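PDB 2Y7I: STM4351 from Salmonella enterica, which binds arginine with high specificity in the periplasm, as a member of the bacterial solute-binding protein 3 family. Local coordinates for residues Ser4-His9 and Met43-Ser48; Leu93-Val98 and Glu179-Pro184; Thr12-Ala17 and Phe49-Phe54; Pro77-Gln82 and Gly120-Arg125. All coordinates share one frame; numbering follows the deposited sequence.

Interaction 1. Residues Ser4-His9 and Met43-Ser48; sequences SARTLH and MQAECS. With ZN (zinc ion), chain E.
Arg6 O accepts the amide of Glu46 at 2.8 Å from Glu46 N, the first of three bonds that join the two segments as neighbouring parallel strands. The carbonyl of Glu46 then takes the amide of Leu8, and Leu8 O takes Ser48 N at 2.9 Å, so the bonds from Leu8 run to the residues before and after Cys47, as a parallel pairing requires. The short strand axes pass 4.6 Å apart at 26°. Thr7, His9, Glu46 and Ser48 share one face of the sheet; there Thr7 CG2 touches Ser48 CB, and His9 CD2 meets the same carbon at 3.7 Å. Leu8 points to the other face, where its CD2 touches Met43 CE at 4.0 Å and the two side chains cross at about a right angle. The bend of Met43 at chi3 (57°) carries CE on to the Arg6 guanidinium, 3.8 Å from Arg6 NH2. Arg6 CG also packs on Ala45 CB at 3.5 Å. Farther out, helix 200-214 covers Leu8 and Met43 through Leu202, and its Glu205 forms a salt bridge with Arg6. Gln44 ends the preceding helix in a Schellman motif and turns the chain into strand 46-51. His9 ND1 binds zinc at 2.1 Å, together with Asp67 and a water, a distance consistent with a ring nitrogen that carries no proton where it meets the metal.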
loop_
_atom_site.group_PDB
_atom_site.type_symbol
_atom_site.label_atom_id
_atom_site.label_comp_id
_atom_site.label_asym_id
_atom_site.label_seq_id
_atom_site.Cartn_x
_atom_site.Cartn_y
_atom_site.Cartn_z
ATOM N N SER A 4 5.171 10.214 29.307
ATOM C CA SER A 4 5.657 9.389 28.206
ATOM C C SER A 4 4.659 9.484 27.058
ATOM O O SER A 4 3.502 9.868 27.267
ATOM C CB SER A 4 5.803 7.928 28.643
ATOM O OG SER A 4 4.537 7.329 28.874
ATOM N N ALA A 5 5.099 9.140 25.851
ATOM C CA ALA A 5 4.181 9.036 24.720
ATOM C C ALA A 5 3.243 7.865 24.992
ATOM O O ALA A 5 3.625 6.914 25.684
ATOM C CB ALA A 5 4.948 8.812 23.424
ATOM N N ARG A 6 2.018 7.940 24.475
ATOM C CA ARG A 6 1.103 6.806 24.540
ATOM C C ARG A 6 1.790 5.585 23.926
ATOM O O ARG A 6 2.546 5.709 22.957
ATOM C CB ARG A 6 -0.229 7.115 23.839
ATOM C CG ARG A 6 -0.139 7.308 22.332
ATOM C CD ARG A 6 -1.458 7.796 21.710
ATOM N NE ARG A 6 -2.494 6.762 21.669
ATOM C CZ ARG A 6 -3.449 6.700 20.743
ATOM N NH1 ARG A 6 -3.496 7.603 19.769
ATOM N NH2 ARG A 6 -4.354 5.734 20.783
ATOM N N THR A 7 1.554 4.417 24.519
ATOM C CA THR A 7 2.198 3.191 24.081
ATOM C C THR A 7 1.144 2.148 23.741
ATOM O O THR A 7 0.340 1.757 24.591
ATOM C CB THR A 7 3.202 2.650 25.140
ATOM O OG1 THR A 7 4.215 3.632 25.373
ATOM C CG2 THR A 7 3.873 1.365 24.655
ATOM N N LEU A 8 1.159 1.720 22.482
ATOM C CA LEU A 8 0.244 0.720 21.978
ATOM C C LEU A 8 0.875 -0.664 22.152
ATOM O O LEU A 8 1.965 -0.937 21.624
ATOM C CB LEU A 8 -0.056 1.014 20.506
ATOM C CG LEU A 8 -1.277 0.419 19.811
ATOM C CD1 LEU A 8 -2.560 0.728 20.585
ATOM C CD2 LEU A 8 -1.368 0.983 18.389
ATOM N N HIS A 9 0.197 -1.520 22.916
ATOM C CA HIS A 9 0.717 -2.845 23.256
ATOM C C HIS A 9 0.175 -3.881 22.272
ATOM O O HIS A 9 -1.029 -4.118 22.226
ATOM C CB HIS A 9 0.356 -3.211 24.705
ATOM C CG HIS A 9 0.835 -2.216 25.722
ATOM N ND1 HIS A 9 0.049 -1.179 26.181
ATOM C CD2 HIS A 9 2.022 -2.097 26.363
ATOM C CE1 HIS A 9 0.732 -0.468 27.063
ATOM N NE2 HIS A 9 1.932 -1.001 27.190
ATOM N N MET A 43 0.318 7.319 14.505
ATOM C CA MET A 43 -0.565 7.558 15.646
ATOM C C MET A 43 0.123 8.351 16.763
ATOM O O MET A 43 -0.475 8.588 17.818
ATOM C CB MET A 43 -1.088 6.230 16.189
ATOM C CG MET A 43 -2.051 5.508 15.234
ATOM S SD MET A 43 -2.610 3.914 15.854
ATOM C CE MET A 43 -3.343 4.364 17.425
ATOM N N GLN A 44 1.372 8.751 16.510
ATOM C CA GLN A 44 2.227 9.434 17.494
ATOM C C GLN A 44 2.314 8.646 18.802
ATOM O O GLN A 44 2.237 9.207 19.900
ATOM C CB GLN A 44 1.779 10.886 17.706
ATOM C CG GLN A 44 2.045 11.751 16.489
ATOM C CD GLN A 44 1.431 13.135 16.594
ATOM O OE1 GLN A 44 0.214 13.284 16.752
ATOM N NE2 GLN A 44 2.273 14.158 16.494
ATOM N N ALA A 45 2.473 7.331 18.647
ATOM C CA ALA A 45 2.544 6.381 19.746
ATOM C C ALA A 45 3.823 5.569 19.679
ATOM O O ALA A 45 4.407 5.388 18.608
ATOM C CB ALA A 45 1.346 5.438 19.706
ATOM N N GLU A 46 4.251 5.089 20.844
ATOM C CA GLU A 46 5.314 4.108 20.935
ATOM C C GLU A 46 4.684 2.725 20.794
ATOM O O GLU A 46 3.476 2.560 21.007
ATOM C CB GLU A 46 6.041 4.228 22.276
ATOM C CG GLU A 46 6.854 5.521 22.459
ATOM C CD GLU A 46 8.258 5.427 21.871
ATOM O OE1 GLU A 46 8.998 4.479 22.218
ATOM O OE2 GLU A 46 8.624 6.304 21.056
ATOM N N CYS A 47 5.506 1.743 20.448
ATOM C CA CYS A 47 5.045 0.377 20.213
ATOM C C CYS A 47 5.671 -0.595 21.216
ATOM O O CYS A 47 6.866 -0.523 21.504
ATOM C CB CYS A 47 5.409 -0.050 18.795
ATOM S SG CYS A 47 4.486 -1.455 18.241
ATOM N N SER A 48 4.856 -1.496 21.751
ATOM C CA SER A 48 5.357 -2.558 22.609
ATOM C C SER A 48 4.829 -3.909 22.133
ATOM O O SER A 48 3.649 -4.027 21.809
ATOM C CB SER A 48 4.957 -2.304 24.060
ATOM O OG SER A 48 5.627 -3.213 24.910
HETATM ZN ZN ZN E . -1.993 -0.833 26.124
HETATM O O HOH W 1 -2.543 -2.709 27.030
#

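Interaction 2. Residues Leu93-Val98 and Glu179-Pro184; sequences LSAVVV and ERASDP
Ala95 and Ala181 form an antiparallel hydrogen-bonded pair, with Ala95 N to Ala181 O and Ala181 N to Ala95 O both 3.0 Å long. The second bond is almost straight, 179° at the hydrogen. On one side of this bridge Arg180 and Val96 lie side by side and point the same way. Arg180 CG stands beside its own backbone N (chi1 -56°) and the chain stays extended as far as NE, so its methylenes run along the Val96 methyl CG1, which is 3.6 Å from Arg180 CD. The same methyl lies over one face of the guanidinium, offset toward its rim. Val96 chi1, -64°, turns CG1 to the side of its backbone N and presents it to the arginine. Beyond the other end of the bridge, Ser94 CA comes within 3.7 Å of Ala181 O. A water continues the link past the direct bonds, accepting from Val97 N at 2.8 Å and donating to Glu179 O. Helix 122-130 touches both alanines, through His123 and Tyr126. The pairing is a single beta bridge at the start of strand 95-100, fastening the loop after strand 174-176 to the mixed five-stranded sheet of this periplasmic binding protein fold.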
loop_
_atom_site.group_PDB
_atom_site.type_symbol
_atom_site.label_atom_id
_atom_site.label_comp_id
_atom_site.label_asym_id
_atom_site.label_seq_id
_atom_site.Cartn_x
_atom_site.Cartn_y
_atom_site.Cartn_z
ATOM N N LEU A 93 -2.578 -15.418 1.369
ATOM C CA LEU A 93 -2.134 -16.200 0.221
ATOM C C LEU A 93 -2.329 -17.706 0.402
ATOM O O LEU A 93 -2.897 -18.158 1.413
ATOM C CB LEU A 93 -0.684 -15.859 -0.166
ATOM C CG LEU A 93 -0.336 -14.623 -1.003
ATOM C CD1 LEU A 93 -1.418 -14.278 -2.044
ATOM C CD2 LEU A 93 -0.035 -13.426 -0.112
ATOM N N SER A 94 -1.867 -18.475 -0.585
ATOM C CA SER A 94 -2.040 -19.926 -0.588
ATOM C C SER A 94 -1.138 -20.627 0.425
ATOM O O SER A 94 -0.050 -20.139 0.756
ATOM C CB SER A 94 -1.813 -20.496 -1.992
ATOM O OG SER A 94 -2.836 -20.068 -2.868
ATOM N N ALA A 95 -1.613 -21.763 0.921
ATOM C CA ALA A 95 -0.889 -22.529 1.912
ATOM C C ALA A 95 -0.173 -23.668 1.195
ATOM O O ALA A 95 -0.657 -24.181 0.191
ATOM C CB ALA A 95 -1.824 -23.058 2.961
ATOM N N VAL A 96 0.983 -24.047 1.721
ATOM C CA VAL A 96 1.802 -25.083 1.113
ATOM C C VAL A 96 2.286 -26.081 2.152
ATOM O O VAL A 96 2.367 -25.766 3.355
ATOM C CB VAL A 96 3.018 -24.488 0.326
ATOM C CG1 VAL A 96 2.556 -23.624 -0.869
ATOM C CG2 VAL A 96 3.951 -23.699 1.230
ATOM N N VAL A 97 2.613 -27.283 1.685
ATOM C CA VAL A 97 3.289 -28.272 2.511
ATOM C C VAL A 97 4.750 -28.263 2.108
ATOM O O VAL A 97 5.073 -28.142 0.927
ATOM C CB VAL A 97 2.738 -29.702 2.309
ATOM C CG1 VAL A 97 3.387 -30.675 3.306
ATOM C CG2 VAL A 97 1.220 -29.711 2.469
ATOM N N VAL A 98 5.634 -28.344 3.097
ATOM C CA VAL A 98 7.036 -28.621 2.822
ATOM C C VAL A 98 7.333 -30.062 3.244
ATOM O O VAL A 98 6.907 -30.491 4.309
ATOM C CB VAL A 98 7.985 -27.595 3.480
ATOM C CG1 VAL A 98 7.735 -27.466 5.024
ATOM C CG2 VAL A 98 9.446 -27.899 3.130
ATOM N N GLU A 179 1.127 -29.728 -4.908
ATOM C CA GLU A 179 -0.264 -29.348 -4.675
ATOM C C GLU A 179 -0.345 -28.347 -3.531
ATOM O O GLU A 179 0.108 -28.632 -2.425
ATOM C CB GLU A 179 -1.163 -30.561 -4.378
ATOM C CG GLU A 179 -2.645 -30.161 -4.246
ATOM C CD GLU A 179 -3.590 -31.306 -3.939
ATOM O OE1 GLU A 179 -3.144 -32.467 -3.764
ATOM O OE2 GLU A 179 -4.806 -31.035 -3.861
ATOM N N ARG A 180 -0.945 -27.192 -3.814
ATOM C CA ARG A 180 -1.180 -26.172 -2.811
ATOM C C ARG A 180 -2.641 -26.175 -2.375
ATOM O O ARG A 180 -3.491 -26.784 -3.031
ATOM C CB ARG A 180 -0.797 -24.802 -3.370
ATOM C CG ARG A 180 0.639 -24.775 -3.860
ATOM C CD ARG A 180 1.116 -23.384 -4.192
ATOM N NE ARG A 180 2.522 -23.424 -4.583
ATOM C CZ ARG A 180 3.342 -22.378 -4.558
ATOM N NH1 ARG A 180 2.903 -21.184 -4.156
ATOM N NH2 ARG A 180 4.601 -22.528 -4.941
ATOM N N ALA A 181 -2.921 -25.493 -1.271
ATOM C CA ALA A 181 -4.286 -25.365 -0.752
ATOM C C ALA A 181 -4.716 -23.914 -0.870
ATOM O O ALA A 181 -4.029 -23.014 -0.382
ATOM C CB ALA A 181 -4.357 -25.818 0.696
ATOM N N SER A 182 -5.855 -23.695 -1.517
ATOM C CA SER A 182 -6.328 -22.347 -1.806
ATOM C C SER A 182 -7.804 -22.149 -1.479
ATOM O O SER A 182 -8.303 -21.017 -1.556
ATOM C CB SER A 182 -6.074 -22.003 -3.280
ATOM O OG SER A 182 -4.712 -21.670 -3.493
ATOM N N ASP A 183 -8.485 -23.241 -1.116
ATOM C CA ASP A 183 -9.948 -23.247 -0.876
ATOM C C ASP A 183 -10.412 -21.927 -0.242
ATOM O O ASP A 183 -9.994 -21.605 0.874
ATOM C CB ASP A 183 -10.328 -24.454 0.002
ATOM C CG ASP A 183 -11.842 -24.611 0.199
ATOM O OD1 ASP A 183 -12.596 -23.615 0.106
ATOM O OD2 ASP A 183 -12.284 -25.747 0.470
ATOM N N PRO A 184 -11.252 -21.148 -0.958
ATOM C CA PRO A 184 -11.592 -19.817 -0.434
ATOM C C PRO A 184 -12.533 -19.811 0.783
ATOM O O PRO A 184 -12.793 -18.751 1.345
ATOM C CB PRO A 184 -12.226 -19.111 -1.638
ATOM C CG PRO A 184 -12.755 -20.215 -2.490
ATOM C CD PRO A 184 -11.799 -21.361 -2.316
HETATM O O HOH W 2 2.023 -27.423 -1.098
#

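Interaction 3. Residues Thr12-Ala17 and Phe49-Phe54; sequences TSATYA and FTNQSF. With ARG (arginine), chain C.
Thr12 and Asn51 make a parallel bridge in which both bonds belong to Thr12: its N donates to Thr50 O at 2.8 Å, and its O accepts from Gln52 N at 2.9 Å. Past the bridge segment 12-17 turns at Ala14, the centre of an inverse gamma turn closed by Thr15 N on Ser13 O. That carbonyl also receives the bound arginine, whose NH2 donates to Ser13 O at 2.9 Å. Ser13 CB packs against segment 49-54, 4.0 Å from Phe54 CB. With OG anti to the backbone N (chi1 -174°), the serine also meets a water, 2.8 Å from Ser13 OG, that accepts from Phe54 N. Tyr16 and Phe54 hold the ligand between them: CD of the arginine stands 3.6 Å above the plane of each ring, offset toward the rim, and its NE is 3.4 Å from Phe54 CD1 and equally far from Tyr16 CD2. Tyr16 OH is hydrogen-bonded to Asp160, which binds the ligand as well. The segments thus leave the ends of neighbouring strands 7-12 and 46-51, with Ile28 of strand 28-29 against Ala14 and Asn51, and helix 161-168 touching Tyr16 through Ala163.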
loop_
_atom_site.group_PDB
_atom_site.type_symbol
_atom_site.label_atom_id
_atom_site.label_comp_id
_atom_site.label_asym_id
_atom_site.label_seq_id
_atom_site.Cartn_x
_atom_site.Cartn_y
_atom_site.Cartn_z
ATOM N N THR A 12 1.861 -10.736 19.619
ATOM C CA THR A 12 2.238 -11.472 18.416
ATOM C C THR A 12 2.840 -12.836 18.789
ATOM O O THR A 12 3.080 -13.130 19.969
ATOM C CB THR A 12 3.235 -10.674 17.519
ATOM O OG1 THR A 12 3.252 -11.242 16.205
ATOM C CG2 THR A 12 4.646 -10.697 18.093
ATOM N N SER A 13 3.071 -13.660 17.774
ATOM C CA SER A 13 3.758 -14.934 17.933
ATOM C C SER A 13 4.929 -14.961 16.972
ATOM O O SER A 13 4.754 -15.212 15.773
ATOM C CB SER A 13 2.826 -16.103 17.631
ATOM O OG SER A 13 3.487 -17.322 17.921
ATOM N N ALA A 14 6.116 -14.693 17.512
ATOM C CA ALA A 14 7.330 -14.495 16.720
ATOM C C ALA A 14 8.014 -15.810 16.328
ATOM O O ALA A 14 9.206 -15.995 16.566
ATOM C CB ALA A 14 8.293 -13.584 17.478
ATOM N N THR A 15 7.239 -16.685 15.692
ATOM C CA THR A 15 7.637 -18.034 15.292
ATOM C C THR A 15 7.601 -18.172 13.771
ATOM O O THR A 15 7.735 -19.282 13.227
ATOM C CB THR A 15 6.609 -19.061 15.860
ATOM O OG1 THR A 15 5.273 -18.666 15.478
ATOM C CG2 THR A 15 6.685 -19.110 17.372
ATOM N N TYR A 16 7.423 -17.042 13.082
ATOM C CA TYR A 16 6.882 -17.046 11.722
ATOM C C TYR A 16 7.558 -16.044 10.776
ATOM O O TYR A 16 6.897 -15.169 10.233
ATOM C CB TYR A 16 5.359 -16.775 11.807
ATOM C CG TYR A 16 4.496 -17.533 10.802
ATOM C CD1 TYR A 16 4.614 -18.915 10.650
ATOM C CD2 TYR A 16 3.539 -16.863 10.025
ATOM C CE1 TYR A 16 3.825 -19.615 9.732
ATOM C CE2 TYR A 16 2.746 -17.552 9.104
ATOM C CZ TYR A 16 2.893 -18.931 8.970
ATOM O OH TYR A 16 2.109 -19.635 8.077
ATOM N N ALA A 17 8.869 -16.174 10.575
ATOM C CA ALA A 17 9.581 -15.353 9.591
ATOM C C ALA A 17 8.938 -15.565 8.228
ATOM O O ALA A 17 8.571 -16.700 7.910
ATOM C CB ALA A 17 11.073 -15.742 9.534
ATOM N N PHE A 49 5.702 -4.917 22.093
ATOM C CA PHE A 49 5.306 -6.262 21.653
ATOM C C PHE A 49 5.413 -7.311 22.749
ATOM O O PHE A 49 6.373 -7.319 23.525
ATOM C CB PHE A 49 6.136 -6.718 20.456
ATOM C CG PHE A 49 5.891 -5.920 19.215
ATOM C CD1 PHE A 49 4.814 -6.207 18.391
ATOM C CD2 PHE A 49 6.737 -4.871 18.875
ATOM C CE1 PHE A 49 4.578 -5.454 17.245
ATOM C CE2 PHE A 49 6.513 -4.122 17.727
ATOM C CZ PHE A 49 5.431 -4.418 16.912
ATOM N N THR A 50 4.416 -8.190 22.802
ATOM C CA THR A 50 4.447 -9.363 23.674
ATOM C C THR A 50 4.389 -10.589 22.769
ATOM O O THR A 50 3.507 -10.685 21.908
ATOM C CB THR A 50 3.273 -9.351 24.671
ATOM O OG1 THR A 50 3.333 -8.149 25.440
ATOM C CG2 THR A 50 3.325 -10.560 25.626
ATOM N N ASN A 51 5.344 -11.497 22.956
ATOM C CA ASN A 51 5.489 -12.701 22.153
ATOM C C ASN A 51 4.965 -13.923 22.921
ATOM O O ASN A 51 5.471 -14.256 23.992
ATOM C CB ASN A 51 6.971 -12.863 21.769
ATOM C CG ASN A 51 7.285 -14.186 21.086
ATOM O OD1 ASN A 51 8.395 -14.700 21.219
ATOM N ND2 ASN A 51 6.335 -14.734 20.350
ATOM N N GLN A 52 3.926 -14.559 22.387
ATOM C CA GLN A 52 3.299 -15.731 23.031
ATOM C C GLN A 52 2.691 -16.614 21.935
ATOM O O GLN A 52 2.684 -16.220 20.765
ATOM C CB GLN A 52 2.259 -15.304 24.075
ATOM C CG GLN A 52 1.064 -14.522 23.521
ATOM C CD GLN A 52 0.130 -14.009 24.617
ATOM O OE1 GLN A 52 0.518 -13.192 25.456
ATOM N NE2 GLN A 52 -1.115 -14.484 24.606
ATOM N N SER A 53 2.197 -17.795 22.293
ATOM C CA SER A 53 1.709 -18.747 21.282
ATOM C C SER A 53 0.580 -18.148 20.435
ATOM O O SER A 53 -0.254 -17.387 20.944
ATOM C CB SER A 53 1.282 -20.074 21.934
ATOM O OG SER A 53 0.223 -19.895 22.870
ATOM N N PHE A 54 0.556 -18.485 19.149
ATOM C CA PHE A 54 -0.426 -17.905 18.214
ATOM C C PHE A 54 -1.863 -18.131 18.669
ATOM O O PHE A 54 -2.699 -17.219 18.584
ATOM C CB PHE A 54 -0.249 -18.479 16.798
ATOM C CG PHE A 54 -1.238 -17.918 15.789
ATOM C CD1 PHE A 54 -0.993 -16.697 15.164
ATOM C CD2 PHE A 54 -2.417 -18.611 15.474
ATOM C CE1 PHE A 54 -1.899 -16.175 14.228
ATOM C CE2 PHE A 54 -3.327 -18.097 14.539
ATOM C CZ PHE A 54 -3.072 -16.875 13.931
HETATM N N ARG C . -1.898 -17.097 8.296
HETATM C CA ARG C . -2.222 -18.265 9.173
HETATM C C ARG C . -3.474 -17.964 9.988
HETATM O O ARG C . -3.894 -18.786 10.799
HETATM C CB ARG C . -1.043 -18.600 10.111
HETATM C CG ARG C . -0.556 -17.411 10.959
HETATM C CD ARG C . 0.508 -17.814 11.978
HETATM N NE ARG C . 1.167 -16.620 12.512
HETATM C CZ ARG C . 2.122 -16.622 13.441
HETATM N NH1 ARG C . 2.560 -17.761 13.981
HETATM N NH2 ARG C . 2.638 -15.476 13.834
HETATM O OXT ARG C . -4.074 -16.880 9.866
HETATM O O HOH W 3 2.527 -19.901 18.061
#

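Interaction 4. Residues Pro77-Gln82 and Gly120-Arg125; sequences PKREQQ and GTTHQR. With ARG (arginine), chain C; ACT (acetate ion), chain G.
The carboxylate oxygen O of the bound arginine is gripped by Arg79 NH2 at 2.8 Å and by Thr122 N at 3.0 Å, in the ligand cleft of a periplasmic binding protein. Arg79 NH1 takes the other oxygen, OXT, at 2.8 Å, so the guanidinium meets the carboxylate with two nitrogens at its edge. Its NH2 also donates to Gly120 O at 2.9 Å; this carbonyl lies only 2° from the guanidinium plane and receives the bond on a lone pair. A water joins Arg79 NE to the same carbonyl, which helps fix the rotation of the group, and an extended chain from CG to NE brings it this far. Thr122 N belongs to the first turn of helix 122-130, where the N-cap Thr121 accepts Gln124 N through OG1; the helix start would probably help stabilise the ligand's negative charge. An acetate, probably from the crystallisation liquor, lies over one guanidinium face of Arg79, and its OXT accepts from Arg125 NE at 2.8 Å.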
loop_
_atom_site.group_PDB
_atom_site.type_symbol
_atom_site.label_atom_id
_atom_site.label_comp_id
_atom_site.label_asym_id
_atom_site.label_seq_id
_atom_site.Cartn_x
_atom_site.Cartn_y
_atom_site.Cartn_z
ATOM N N PRO A 77 -13.900 -15.544 9.016
ATOM C CA PRO A 77 -15.219 -15.313 9.626
ATOM C C PRO A 77 -15.272 -15.753 11.093
ATOM O O PRO A 77 -15.885 -15.076 11.913
ATOM C CB PRO A 77 -16.163 -16.189 8.791
ATOM C CG PRO A 77 -15.474 -16.383 7.492
ATOM C CD PRO A 77 -13.991 -16.373 7.798
ATOM N N LYS A 78 -14.621 -16.865 11.423
ATOM C CA LYS A 78 -14.565 -17.318 12.820
ATOM C C LYS A 78 -13.906 -16.298 13.739
ATOM O O LYS A 78 -14.367 -16.061 14.848
ATOM C CB LYS A 78 -13.850 -18.666 12.945
ATOM C CG LYS A 78 -14.789 -19.861 13.065
ATOM C CD LYS A 78 -13.999 -21.183 13.006
ATOM C CE LYS A 78 -14.704 -22.277 13.811
ATOM N NZ LYS A 78 -14.302 -23.652 13.380
ATOM N N ARG A 79 -12.819 -15.696 13.281
ATOM C CA ARG A 79 -12.130 -14.718 14.099
ATOM C C ARG A 79 -12.925 -13.420 14.184
ATOM O O ARG A 79 -12.905 -12.751 15.215
ATOM C CB ARG A 79 -10.716 -14.481 13.592
ATOM C CG ARG A 79 -9.834 -15.719 13.744
ATOM C CD ARG A 79 -8.517 -15.566 13.012
ATOM N NE ARG A 79 -7.710 -16.776 13.139
ATOM C CZ ARG A 79 -6.747 -17.110 12.292
ATOM N NH1 ARG A 79 -6.472 -16.310 11.260
ATOM N NH2 ARG A 79 -6.054 -18.233 12.475
ATOM N N GLU A 80 -13.641 -13.091 13.108
ATOM C CA GLU A 80 -14.484 -11.891 13.076
ATOM C C GLU A 80 -15.648 -11.939 14.078
ATOM O O GLU A 80 -16.203 -10.902 14.438
ATOM C CB GLU A 80 -15.005 -11.633 11.663
ATOM C CG GLU A 80 -13.940 -11.164 10.679
ATOM C CD GLU A 80 -14.475 -11.006 9.265
ATOM O OE1 GLU A 80 -15.524 -11.603 8.947
ATOM O OE2 GLU A 80 -13.841 -10.288 8.463
ATOM N N GLN A 81 -16.015 -13.141 14.522
ATOM C CA GLN A 81 -17.002 -13.294 15.599
ATOM C C GLN A 81 -16.404 -12.953 16.967
ATOM O O GLN A 81 -17.137 -12.651 17.913
ATOM C CB GLN A 81 -17.538 -14.730 15.663
ATOM C CG GLN A 81 -18.157 -15.287 14.378
ATOM C CD GLN A 81 -18.681 -16.712 14.547
ATOM O OE1 GLN A 81 -18.002 -17.578 15.105
ATOM N NE2 GLN A 81 -19.900 -16.957 14.066
ATOM N N GLN A 82 -15.078 -13.002 17.063
ATOM C CA GLN A 82 -14.376 -12.866 18.339
ATOM C C GLN A 82 -13.724 -11.506 18.522
ATOM O O GLN A 82 -13.625 -11.012 19.644
ATOM C CB GLN A 82 -13.301 -13.949 18.462
ATOM C CG GLN A 82 -13.804 -15.342 18.151
ATOM C CD GLN A 82 -12.712 -16.382 18.226
ATOM O OE1 GLN A 82 -11.595 -16.165 17.750
ATOM N NE2 GLN A 82 -13.030 -17.528 18.817
ATOM N N GLY A 120 -4.621 -23.256 16.208
ATOM C CA GLY A 120 -5.375 -22.001 16.054
ATOM C C GLY A 120 -5.381 -21.374 14.666
ATOM O O GLY A 120 -6.027 -20.329 14.450
ATOM N N THR A 121 -4.709 -22.027 13.719
ATOM C CA THR A 121 -4.520 -21.461 12.373
ATOM C C THR A 121 -5.569 -21.892 11.347
ATOM O O THR A 121 -6.282 -22.887 11.532
ATOM C CB THR A 121 -3.101 -21.771 11.796
ATOM O OG1 THR A 121 -2.943 -23.186 11.602
ATOM C CG2 THR A 121 -2.030 -21.255 12.724
ATOM N N THR A 122 -5.625 -21.135 10.254
ATOM C CA THR A 122 -6.363 -21.521 9.047
ATOM C C THR A 122 -5.914 -22.896 8.575
ATOM O O THR A 122 -6.729 -23.721 8.159
ATOM C CB THR A 122 -6.077 -20.523 7.913
ATOM O OG1 THR A 122 -4.664 -20.328 7.828
ATOM C CG2 THR A 122 -6.727 -19.172 8.211
ATOM N N HIS A 123 -4.609 -23.132 8.640
ATOM C CA HIS A 123 -4.026 -24.373 8.161
ATOM C C HIS A 123 -4.536 -25.568 8.933
ATOM O O HIS A 123 -4.821 -26.615 8.343
ATOM C CB HIS A 123 -2.501 -24.293 8.223
ATOM C CG HIS A 123 -1.961 -23.020 7.667
ATOM N ND1 HIS A 123 -2.201 -22.619 6.368
ATOM C CD2 HIS A 123 -1.234 -22.031 8.242
ATOM C CE1 HIS A 123 -1.622 -21.449 6.159
ATOM N NE2 HIS A 123 -1.034 -21.069 7.279
ATOM N N GLN A 124 -4.663 -25.414 10.249
ATOM C CA GLN A 124 -5.176 -26.478 11.087
ATOM C C GLN A 124 -6.617 -26.803 10.697
ATOM O O GLN A 124 -6.968 -27.971 10.534
ATOM C CB GLN A 124 -5.098 -26.084 12.566
ATOM C CG GLN A 124 -5.762 -27.079 13.514
ATOM C CD GLN A 124 -5.546 -26.700 14.979
ATOM O OE1 GLN A 124 -5.960 -25.624 15.426
ATOM N NE2 GLN A 124 -4.903 -27.594 15.730
ATOM N N ARG A 125 -7.436 -25.766 10.524
ATOM C CA ARG A 125 -8.845 -25.959 10.194
ATOM C C ARG A 125 -8.994 -26.600 8.813
ATOM O O ARG A 125 -9.758 -27.563 8.651
ATOM C CB ARG A 125 -9.626 -24.644 10.288
ATOM C CG ARG A 125 -11.139 -24.840 10.273
ATOM C CD ARG A 125 -11.895 -23.548 10.612
ATOM N NE ARG A 125 -11.933 -22.586 9.504
ATOM C CZ ARG A 125 -12.872 -22.552 8.560
ATOM N NH1 ARG A 125 -13.858 -23.445 8.553
ATOM N NH2 ARG A 125 -12.822 -21.623 7.610
HETATM N N ARG C . -1.898 -17.097 8.296
HETATM C CA ARG C . -2.222 -18.265 9.173
HETATM C C ARG C . -3.474 -17.964 9.988
HETATM O O ARG C . -3.894 -18.786 10.799
HETATM C CB ARG C . -1.043 -18.600 10.111
HETATM C CG ARG C . -0.556 -17.411 10.959
HETATM C CD ARG C . 0.508 -17.814 11.978
HETATM N NE ARG C . 1.167 -16.620 12.512
HETATM C CZ ARG C . 2.122 -16.622 13.441
HETATM N NH1 ARG C . 2.560 -17.761 13.981
HETATM N NH2 ARG C . 2.638 -15.476 13.834
HETATM O OXT ARG C . -4.074 -16.880 9.866
HETATM C C ACT G . -10.174 -19.946 11.306
HETATM O O ACT G . -10.521 -18.962 11.990
HETATM O OXT ACT G . -10.796 -20.114 10.227
HETATM C CH3 ACT G . -9.072 -20.861 11.752
HETATM O O HOH W 4 -7.991 -18.584 15.236
#

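Interactions 3 and 4 meet on the bound arginine, their centres 17 Å apart: 12-17 with 49-54 holds its side chain, while 77-82 with 120-125 takes its carboxylate. They also touch directly, Phe54 CE2 lying 3.4 Å from Arg79 NH2. Interaction 2 backs this site, since Ala95 CB packs 3.5 Å from His123 ND1, and the side chain of Ala95 is about 8 Å from the ligand. Interaction 1 joins the same two strands as interaction 3, nearer their beginnings, with centres 19 Å apart. It stands on the opposite side of the chain's centre from interaction 2, 36 Å between centres, and carries a zinc site rather than ligand contacts.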